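Local coordinates for vacuolar protein sorting-associated protein IST1 (Saccharomyces cerevisiae, PDB 3GGY), which regulates the recruitment of the ATPase VPS4 to the ESCRT-III complex in late sorting of cargo into multivesicular bodies, at residues A[59-62]-A[63-67]; A[111-114]-A[115-118]; A[149-153]-A[154-158]. All coordinates share one frame; numbering follows the deposited sequence.

In the fold
All three contacts are local ones in the ESCRT-III-like, mainly helical N-terminal domain of IST1, and they follow one another along the chain. Contact 1 lies within the long helix 50-82, contact 2 at the C-terminal end of helix 105-115, and contact 3 where the loop after helix 138-147 enters helix 153-159. The centres of contacts 2 and 3 are about 10 Å apart, and each is about 17 Å from that of contact 1. They still touch: S111 and Y114 pack on V151, P152 and I155, H66 meets F118, and I65 meets K158. The ends of two short helices are thus gathered beside one long helix.

Contact 1: residues A[59-62]-A[63-67]; sequences TLIH and DDIHI
D63 and T59 sit one turn apart on helix 50-82, their side chains running alongside each other in the same direction. Followed outward from its backbone, D63 stays close to the preceding turn throughout. Its CB lies 3.4 Å from L60 O. CG stands anti to the carbonyl carbon (chi1 -69°), a rotation that folds the carboxylate back beside the backbone N and brings CG within 3.2 Å of T59 O. At the tip, OD2 rests 3.7 Å from the methyl CG2 of T59. Neither carboxylate oxygen bonds to T59 O, since all three atoms are acceptors; that carbonyl is taken instead by the backbone D63 N, at 2.9 Å and in the carbonyl plane. An alanine in place of D63 would remove the carboxylate and is likely to leave T59 CG2 without its neighbour and H62 ND1, 4.2 Å from D63 OD1, without this nearby negative charge.

The same four-residue spacing gives different results on other sides of the helix. I61 CG2 meets I65 CD1 at 4.1 Å, an apolar pair of like-directed side chains, with P161, P164 and the helix 166-179 packed nearby. L60 turns its CD1 to within 4.0 Å of D64 OD1, and the polar work of D64 is done by OD2, which forms a salt bridge with R38 of helix 8-46 and a hydrogen bond with Y172 of helix 166-179. H66 NE2 is hydrogen-bonded to E121, in the loop after helix 105-115. The chemistry implies a division of labour: main-chain bonds such as H66 N to H62 O hold the turns, while polar tips such as D64 OD2 and H66 NE2 link this helix to other parts of the fold.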
ATOM      1  N   THR A  59       7.875   3.406  13.654  1.00 13.13           N
ATOM      2  CA  THR A  59       7.201   2.234  13.110  1.00 13.28           C
ATOM      3  C   THR A  59       5.768   2.595  12.730  1.00 12.49           C
ATOM      4  O   THR A  59       5.273   2.198  11.675  1.00 13.16           O
ATOM      5  CB  THR A  59       7.184   1.092  14.145  1.00 14.45           C
ATOM      6  OG1 THR A  59       8.531   0.738  14.483  1.00 17.47           O
ATOM      7  CG2 THR A  59       6.471  -0.131  13.587  1.00 14.94           C
ATOM      8  N   LEU A  60       5.107   3.357  13.594  1.00  9.27           N
ATOM      9  CA  LEU A  60       3.730   3.780  13.347  1.00 10.08           C
ATOM     10  C   LEU A  60       3.627   4.603  12.061  1.00  9.02           C
ATOM     11  O   LEU A  60       2.675   4.463  11.290  1.00 11.93           O
ATOM     12  CB  LEU A  60       3.228   4.605  14.538  1.00 11.92           C
ATOM     13  CG  LEU A  60       1.855   5.275  14.433  1.00 13.53           C
ATOM     14  CD1 LEU A  60       0.780   4.240  14.127  1.00 15.10           C
ATOM     15  CD2 LEU A  60       1.552   5.993  15.743  1.00 14.72           C
ATOM     16  N   ILE A  61       4.605   5.477  11.837  1.00  9.70           N
ATOM     17  CA  ILE A  61       4.620   6.306  10.638  1.00  9.49           C
ATOM     18  C   ILE A  61       4.633   5.416   9.407  1.00  9.71           C
ATOM     19  O   ILE A  61       3.887   5.651   8.454  1.00  9.44           O
ATOM     20  CB  ILE A  61       5.853   7.235  10.640  1.00 10.23           C
ATOM     21  CG1 ILE A  61       5.638   8.334  11.684  1.00 10.50           C
ATOM     22  CG2 ILE A  61       6.073   7.850   9.258  1.00 11.77           C
ATOM     23  CD1 ILE A  61       6.859   9.189  11.952  1.00 12.49           C
ATOM     24  N   HIS A  62       5.473   4.388   9.429  1.00 10.90           N
ATOM     25  CA  HIS A  62       5.534   3.476   8.299  1.00 13.13           C
ATOM     26  C   HIS A  62       4.227   2.695   8.186  1.00 11.29           C
ATOM     27  O   HIS A  62       3.737   2.458   7.081  1.00 12.22           O
ATOM     28  CB  HIS A  62       6.714   2.516   8.436  1.00 14.00           C
ATOM     29  CG  HIS A  62       6.777   1.496   7.344  1.00 19.89           C
ATOM     30  ND1 HIS A  62       5.969   0.379   7.321  1.00 24.47           N
ATOM     31  CD2 HIS A  62       7.506   1.459   6.203  1.00 21.27           C
ATOM     32  CE1 HIS A  62       6.197  -0.303   6.212  1.00 23.94           C
ATOM     33  NE2 HIS A  62       7.124   0.332   5.515  1.00 25.34           N
ATOM     34  N   ASP A  63       3.659   2.301   9.321  1.00 10.91           N
ATOM     35  CA  ASP A  63       2.398   1.562   9.306  1.00 11.20           C
ATOM     36  C   ASP A  63       1.288   2.380   8.649  1.00  8.97           C
ATOM     37  O   ASP A  63       0.488   1.837   7.888  1.00  9.35           O
ATOM     38  CB  ASP A  63       1.967   1.168  10.726  1.00 14.21           C
ATOM     39  CG  ASP A  63       2.875   0.115  11.349  1.00 18.68           C
ATOM     40  OD1 ASP A  63       3.537  -0.630  10.599  1.00 20.29           O
ATOM     41  OD2 ASP A  63       2.908   0.024  12.594  1.00 21.35           O
ATOM     42  N   ASP A  64       1.232   3.679   8.949  1.00  9.93           N
ATOM     43  CA  ASP A  64       0.213   4.549   8.366  1.00  8.83           C
ATOM     44  C   ASP A  64       0.410   4.706   6.858  1.00  9.44           C
ATOM     45  O   ASP A  64      -0.558   4.733   6.098  1.00  9.30           O
ATOM     46  CB  ASP A  64       0.220   5.929   9.031  1.00 10.18           C
ATOM     47  CG  ASP A  64      -0.461   5.931  10.393  1.00 12.86           C
ATOM     48  OD1 ASP A  64      -1.216   4.977  10.697  1.00 12.22           O
ATOM     49  OD2 ASP A  64      -0.250   6.907  11.148  1.00 13.71           O
ATOM     50  N   ILE A  65       1.662   4.811   6.425  1.00  8.61           N
ATOM     51  CA  ILE A  65       1.953   4.945   5.000  1.00  8.83           C
ATOM     52  C   ILE A  65       1.539   3.659   4.276  1.00  8.33           C
ATOM     53  O   ILE A  65       0.992   3.697   3.171  1.00  8.46           O
ATOM     54  CB  ILE A  65       3.462   5.219   4.769  1.00  9.98           C
ATOM     55  CG1 ILE A  65       3.814   6.622   5.273  1.00 12.46           C
ATOM     56  CG2 ILE A  65       3.800   5.103   3.278  1.00 12.00           C
ATOM     57  CD1 ILE A  65       5.296   6.899   5.325  1.00 11.14           C
ATOM     58  N   HIS A  66       1.786   2.518   4.911  1.00  7.68           N
ATOM     59  CA  HIS A  66       1.433   1.238   4.316  1.00  8.57           C
ATOM     60  C   HIS A  66      -0.081   1.111   4.189  1.00  8.23           C
ATOM     61  O   HIS A  66      -0.583   0.559   3.218  1.00  8.35           O
ATOM     62  CB  HIS A  66       1.978   0.087   5.156  1.00  8.39           C
ATOM     63  CG  HIS A  66       1.872  -1.246   4.482  1.00 10.28           C
ATOM     64  ND1 HIS A  66       2.668  -1.603   3.414  1.00 10.79           N
ATOM     65  CD2 HIS A  66       1.055  -2.300   4.715  1.00 11.53           C
ATOM     66  CE1 HIS A  66       2.348  -2.825   3.020  1.00 12.90           C
ATOM     67  NE2 HIS A  66       1.372  -3.270   3.794  1.00 11.11           N
ATOM     68  N   ILE A  67      -0.816   1.621   5.173  1.00  7.21           N
ATOM     69  CA  ILE A  67      -2.271   1.559   5.094  1.00  8.90           C
ATOM     70  C   ILE A  67      -2.741   2.398   3.903  1.00  8.52           C
ATOM     71  O   ILE A  67      -3.657   2.006   3.189  1.00  9.79           O
ATOM     72  CB  ILE A  67      -2.921   2.083   6.395  1.00  9.51           C
ATOM     73  CG1 ILE A  67      -2.721   1.057   7.513  1.00 11.06           C
ATOM     74  CG2 ILE A  67      -4.404   2.350   6.165  1.00 11.00           C
ATOM     75  CD1 ILE A  67      -3.005   1.600   8.900  1.00 13.36           C
TER

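Contact 2: residues A[111-114]-A[115-118]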
ATOM      1  N   SER A 111       0.907  -0.944 -11.009  1.00  9.66           N
ATOM      2  CA  SER A 111       1.037  -0.697  -9.581  1.00  8.17           C
ATOM      3  C   SER A 111       0.779  -1.944  -8.744  1.00  8.34           C
ATOM      4  O   SER A 111       1.470  -2.192  -7.757  1.00  7.83           O
ATOM      5  CB  SER A 111       0.090   0.428  -9.146  1.00  8.71           C
ATOM      6  OG  SER A 111       0.460   1.660  -9.760  1.00  9.84           O
ATOM      7  N   LEU A 112      -0.216  -2.731  -9.136  1.00  7.08           N
ATOM      8  CA  LEU A 112      -0.545  -3.944  -8.396  1.00  8.30           C
ATOM      9  C   LEU A 112       0.557  -4.987  -8.505  1.00  7.21           C
ATOM     10  O   LEU A 112       0.881  -5.666  -7.532  1.00  8.01           O
ATOM     11  CB  LEU A 112      -1.874  -4.502  -8.899  1.00  9.46           C
ATOM     12  CG  LEU A 112      -3.058  -3.640  -8.453  1.00  9.34           C
ATOM     13  CD1 LEU A 112      -4.306  -4.025  -9.240  1.00 10.19           C
ATOM     14  CD2 LEU A 112      -3.287  -3.817  -6.958  1.00 10.45           C
ATOM     15  N   ILE A 113       1.150  -5.106  -9.685  1.00  8.33           N
ATOM     16  CA  ILE A 113       2.230  -6.066  -9.872  1.00  8.49           C
ATOM     17  C   ILE A 113       3.464  -5.620  -9.086  1.00  8.27           C
ATOM     18  O   ILE A 113       4.129  -6.433  -8.439  1.00  8.05           O
ATOM     19  CB  ILE A 113       2.561  -6.214 -11.372  1.00  8.69           C
ATOM     20  CG1 ILE A 113       1.402  -6.941 -12.059  1.00 10.11           C
ATOM     21  CG2 ILE A 113       3.870  -6.977 -11.562  1.00  9.73           C
ATOM     22  CD1 ILE A 113       1.516  -7.009 -13.576  1.00 10.80           C
ATOM     23  N   TYR A 114       3.762  -4.324  -9.133  1.00  7.05           N
ATOM     24  CA  TYR A 114       4.899  -3.780  -8.406  1.00  6.22           C
ATOM     25  C   TYR A 114       4.735  -3.977  -6.906  1.00  8.47           C
ATOM     26  O   TYR A 114       5.711  -4.195  -6.184  1.00  8.15           O
ATOM     27  CB  TYR A 114       5.044  -2.278  -8.690  1.00  8.90           C
ATOM     28  CG  TYR A 114       6.247  -1.671  -8.013  1.00  6.59           C
ATOM     29  CD1 TYR A 114       7.521  -1.834  -8.547  1.00  8.96           C
ATOM     30  CD2 TYR A 114       6.125  -0.996  -6.800  1.00  7.42           C
ATOM     31  CE1 TYR A 114       8.648  -1.348  -7.892  1.00  8.71           C
ATOM     32  CE2 TYR A 114       7.249  -0.503  -6.136  1.00  9.14           C
ATOM     33  CZ  TYR A 114       8.506  -0.685  -6.688  1.00 10.54           C
ATOM     34  OH  TYR A 114       9.621  -0.209  -6.039  1.00 11.85           O
ATOM     35  N   ALA A 115       3.490  -3.914  -6.446  1.00  7.69           N
ATOM     36  CA  ALA A 115       3.187  -4.040  -5.023  1.00  8.52           C
ATOM     37  C   ALA A 115       3.332  -5.428  -4.416  1.00  9.00           C
ATOM     38  O   ALA A 115       3.448  -5.549  -3.196  1.00  8.76           O
ATOM     39  CB  ALA A 115       1.781  -3.519  -4.757  1.00  8.61           C
ATOM     40  N   ILE A 116       3.323  -6.469  -5.248  1.00  8.77           N
ATOM     41  CA  ILE A 116       3.421  -7.844  -4.752  1.00  9.17           C
ATOM     42  C   ILE A 116       4.505  -8.041  -3.697  1.00  9.00           C
ATOM     43  O   ILE A 116       4.259  -8.575  -2.613  1.00 10.09           O
ATOM     44  CB  ILE A 116       3.677  -8.833  -5.914  1.00 11.54           C
ATOM     45  CG1 ILE A 116       2.462  -8.855  -6.841  1.00 10.91           C
ATOM     46  CG2 ILE A 116       3.976 -10.237  -5.367  1.00 12.74           C
ATOM     47  CD1 ILE A 116       2.732  -9.498  -8.200  1.00 13.16           C
ATOM     48  N   LEU A 117       5.711  -7.610  -4.031  1.00  9.24           N
ATOM     49  CA  LEU A 117       6.855  -7.738  -3.145  1.00  9.60           C
ATOM     50  C   LEU A 117       6.666  -7.032  -1.803  1.00  9.72           C
ATOM     51  O   LEU A 117       7.159  -7.489  -0.771  1.00 11.76           O
ATOM     52  CB  LEU A 117       8.087  -7.167  -3.854  1.00 10.78           C
ATOM     53  CG  LEU A 117       9.409  -7.122  -3.098  1.00 15.19           C
ATOM     54  CD1 LEU A 117       9.881  -8.534  -2.785  1.00 17.71           C
ATOM     55  CD2 LEU A 117      10.443  -6.396  -3.945  1.00 17.13           C
ATOM     56  N   PHE A 118       5.942  -5.923  -1.824  1.00  8.24           N
ATOM     57  CA  PHE A 118       5.733  -5.110  -0.635  1.00  9.70           C
ATOM     58  C   PHE A 118       4.469  -5.378   0.175  1.00  9.80           C
ATOM     59  O   PHE A 118       4.311  -4.829   1.269  1.00 12.27           O
ATOM     60  CB  PHE A 118       5.770  -3.643  -1.056  1.00 10.48           C
ATOM     61  CG  PHE A 118       7.043  -3.255  -1.759  1.00  7.56           C
ATOM     62  CD1 PHE A 118       8.169  -2.886  -1.034  1.00 11.85           C
ATOM     63  CD2 PHE A 118       7.118  -3.275  -3.151  1.00  9.15           C
ATOM     64  CE1 PHE A 118       9.355  -2.540  -1.681  1.00 11.01           C
ATOM     65  CE2 PHE A 118       8.298  -2.931  -3.811  1.00 10.77           C
ATOM     66  CZ  PHE A 118       9.420  -2.562  -3.069  1.00 10.72           C
TER
HETATM   67  O   HOH W   1       6.419  -7.232  -7.060  1.00 12.52           O
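The rings of Y114 and F118 lie nearly parallel, their planes 30° apart, but are displaced so that little of one lies over the other, the centroids being 5.3 Å apart. The touching atoms are Y114 CE2 and F118 CE2, 3.5 Å apart, and the F118 CZ corner runs on toward the tyrosine hydroxyl. F118 is also met at its edge, in the plane of the ring, by Y114 O, which lies 3.5 Å from F118 CD2. Two different first torsions bring this about: in Y114 CG is anti to the backbone N (chi1 -177°), whereas in F118 it is anti to the carbonyl carbon (chi1 -57°).

One shell further out, the backbone sets the spacing. A115 N keeps the helical bond to S111 O, at 3.0 Å, but already shares itself weakly with L112 O. At I116 the pattern slips further: I116 N has a weak bond to L112 O and a straighter one, 3.3 Å long, to I113 O, although it approaches that carbonyl from above its plane. Water 1 fills in where the chain departs from regular bonding, donating to I113 O at 2.8 Å and accepting from L117 N at 3.1 Å, so it bridges across the turn.

Around this helix end the neighbours are helical on several sides. L112 and A115 pack against helix 50-82 through C77, L80 and L73, L112 and I116 against helix 125-135, and the two aromatic residues against C159 of helix 153-159.

Contact 3: residues A[149-153]-A[154-158]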
ATOM      1  N   ILE A 149       8.868   0.306 -14.483  1.00 10.15           N
ATOM      2  CA  ILE A 149       8.431   1.057 -15.657  1.00  9.60           C
ATOM      3  C   ILE A 149       6.963   1.464 -15.531  1.00 10.20           C
ATOM      4  O   ILE A 149       6.082   0.623 -15.320  1.00  9.67           O
ATOM      5  CB  ILE A 149       8.617   0.233 -16.944  1.00 10.85           C
ATOM      6  CG1 ILE A 149      10.105  -0.079 -17.141  1.00 14.13           C
ATOM      7  CG2 ILE A 149       8.058   0.990 -18.145  1.00 13.98           C
ATOM      8  CD1 ILE A 149      10.995   1.149 -17.160  1.00 18.86           C
ATOM      9  N   ASP A 150       6.729   2.766 -15.656  1.00 10.32           N
ATOM     10  CA  ASP A 150       5.394   3.351 -15.573  1.00 10.88           C
ATOM     11  C   ASP A 150       4.662   3.150 -14.246  1.00 10.95           C
ATOM     12  O   ASP A 150       3.438   3.283 -14.184  1.00 12.98           O
ATOM     13  CB  ASP A 150       4.526   2.862 -16.732  1.00 13.51           C
ATOM     14  CG  ASP A 150       4.841   3.575 -18.034  1.00 17.35           C
ATOM     15  OD1 ASP A 150       5.779   4.400 -18.040  1.00 19.72           O
ATOM     16  OD2 ASP A 150       4.152   3.308 -19.047  1.00 16.52           O
ATOM     17  N   VAL A 151       5.403   2.835 -13.189  1.00  9.86           N
ATOM     18  CA  VAL A 151       4.792   2.693 -11.868  1.00  9.72           C
ATOM     19  C   VAL A 151       4.782   4.104 -11.266  1.00 10.27           C
ATOM     20  O   VAL A 151       5.819   4.770 -11.203  1.00 12.30           O
ATOM     21  CB  VAL A 151       5.608   1.754 -10.946  1.00  9.82           C
ATOM     22  CG1 VAL A 151       4.977   1.716  -9.543  1.00  9.19           C
ATOM     23  CG2 VAL A 151       5.634   0.347 -11.528  1.00 10.30           C
ATOM     24  N   PRO A 152       3.606   4.578 -10.821  1.00 12.64           N
ATOM     25  CA  PRO A 152       3.443   5.910 -10.226  1.00 14.52           C
ATOM     26  C   PRO A 152       4.428   6.186  -9.100  1.00 16.57           C
ATOM     27  O   PRO A 152       4.697   5.323  -8.266  1.00 15.23           O
ATOM     28  CB  PRO A 152       2.000   5.891  -9.723  1.00 15.51           C
ATOM     29  CG  PRO A 152       1.327   4.960 -10.656  1.00 17.01           C
ATOM     30  CD  PRO A 152       2.331   3.845 -10.812  1.00 11.82           C
ATOM     31  N   GLU A 153       4.960   7.400  -9.079  1.00 18.13           N
ATOM     32  CA  GLU A 153       5.905   7.787  -8.049  1.00 20.60           C
ATOM     33  C   GLU A 153       5.298   7.581  -6.658  1.00 19.04           C
ATOM     34  O   GLU A 153       5.988   7.154  -5.738  1.00 19.68           O
ATOM     35  CB  GLU A 153       6.303   9.252  -8.232  1.00 24.46           C
ATOM     36  CG  GLU A 153       7.515   9.660  -7.425  1.00 31.31           C
ATOM     37  CD  GLU A 153       8.750   8.877  -7.816  1.00 35.31           C
ATOM     38  OE1 GLU A 153       9.074   8.850  -9.022  1.00 39.19           O
ATOM     39  OE2 GLU A 153       9.396   8.290  -6.922  1.00 38.61           O
ATOM     40  N   LYS A 154       4.006   7.868  -6.517  1.00 19.40           N
ATOM     41  CA  LYS A 154       3.322   7.720  -5.230  1.00 18.78           C
ATOM     42  C   LYS A 154       3.408   6.282  -4.721  1.00 18.64           C
ATOM     43  O   LYS A 154       3.635   6.044  -3.534  1.00 18.29           O
ATOM     44  CB  LYS A 154       1.851   8.148  -5.343  1.00 22.07           C
ATOM     45  CG  LYS A 154       0.986   7.275  -6.241  1.00 25.36           C
ATOM     46  CD  LYS A 154      -0.482   7.684  -6.140  1.00 28.25           C
ATOM     47  CE  LYS A 154      -1.386   6.780  -6.973  1.00 27.29           C
ATOM     48  NZ  LYS A 154      -2.819   7.209  -6.871  1.00 30.32           N
ATOM     49  N   ILE A 155       3.236   5.324  -5.627  1.00 15.61           N
ATOM     50  CA  ILE A 155       3.308   3.910  -5.264  1.00 12.73           C
ATOM     51  C   ILE A 155       4.744   3.523  -4.887  1.00 13.18           C
ATOM     52  O   ILE A 155       4.974   2.812  -3.913  1.00 12.18           O
ATOM     53  CB  ILE A 155       2.824   3.016  -6.433  1.00 12.01           C
ATOM     54  CG1 ILE A 155       1.319   3.213  -6.656  1.00 13.37           C
ATOM     55  CG2 ILE A 155       3.148   1.555  -6.148  1.00 11.26           C
ATOM     56  CD1 ILE A 155       0.442   2.734  -5.500  1.00 14.25           C
ATOM     57  N   ILE A 156       5.715   3.997  -5.654  1.00 12.77           N
ATOM     58  CA  ILE A 156       7.100   3.669  -5.347  1.00 12.53           C
ATOM     59  C   ILE A 156       7.483   4.207  -3.961  1.00 13.55           C
ATOM     60  O   ILE A 156       8.183   3.546  -3.199  1.00 14.88           O
ATOM     61  CB  ILE A 156       8.044   4.257  -6.410  1.00 14.48           C
ATOM     62  CG1 ILE A 156       7.782   3.574  -7.755  1.00 18.64           C
ATOM     63  CG2 ILE A 156       9.495   4.072  -5.981  1.00 15.90           C
ATOM     64  CD1 ILE A 156       8.521   4.187  -8.917  1.00 18.74           C
ATOM     65  N   LYS A 157       6.990   5.396  -3.637  1.00 14.19           N
ATOM     66  CA  LYS A 157       7.286   6.037  -2.360  1.00 15.88           C
ATOM     67  C   LYS A 157       6.610   5.380  -1.165  1.00 14.85           C
ATOM     68  O   LYS A 157       7.175   5.329  -0.078  1.00 15.77           O
ATOM     69  CB  LYS A 157       6.888   7.514  -2.417  1.00 19.11           C
ATOM     70  CG  LYS A 157       7.633   8.314  -3.478  1.00 25.63           C
ATOM     71  CD  LYS A 157       9.135   8.314  -3.229  1.00 30.70           C
ATOM     72  CE  LYS A 157       9.485   8.965  -1.897  1.00 32.96           C
ATOM     73  NZ  LYS A 157      10.951   8.942  -1.635  1.00 36.93           N
ATOM     74  N   LYS A 158       5.398   4.882  -1.361  1.00 13.92           N
ATOM     75  CA  LYS A 158       4.697   4.242  -0.263  1.00 14.05           C
ATOM     76  C   LYS A 158       5.207   2.824  -0.043  1.00 14.18           C
ATOM     77  O   LYS A 158       5.056   2.275   1.043  1.00 16.69           O
ATOM     78  CB  LYS A 158       3.191   4.250  -0.522  1.00 13.36           C
ATOM     79  CG  LYS A 158       2.627   5.663  -0.629  1.00 17.68           C
ATOM     80  CD  LYS A 158       1.118   5.689  -0.485  1.00 20.08           C
ATOM     81  CE  LYS A 158       0.600   7.116  -0.545  1.00 21.88           C
ATOM     82  NZ  LYS A 158       1.210   7.981   0.505  1.00 25.70           N
TER
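V151 CG1 packs at 3.8 Å on I156 CG1, the pairing known as a hydrophobic staple: P152 is the N-cap, and V151, the residue before it, packs on I156, the fourth residue of helix 153-159. The same methyl, V151 CG1, lies 3.9 Å from I155 CG2, the V151 and I155 side chains crossing at about a right angle. What brings CG1 against both isoleucines is the first torsion of V151, which sets it anti to the backbone N (chi1 176°). Y114 of helix 105-115 packs on V151 too, so V151 also joins the start of this helix to helix 105-115.

P152 has no polar side-chain atom to offer as a cap, and its contribution comes from the backbone and the ring. P152 O accepts I156 N at 3.1 Å, nearly along the C=O axis, and takes a weak second bond from I155 N. P152 CB lies 4.1 Å from I155 CG1 and 3.9 Å from K154 CG.

On the polar side, E153 O receives K157 N at 2.9 Å, while the two side chains meet through the lysine's aliphatic part. The K157 chain curls at its second and third torsions, and its charged end does not reach the glutamate: K157 NZ stays 5.5 Å from E153 OE2, whereas that oxygen lies only 3.7 Å from K157 CD.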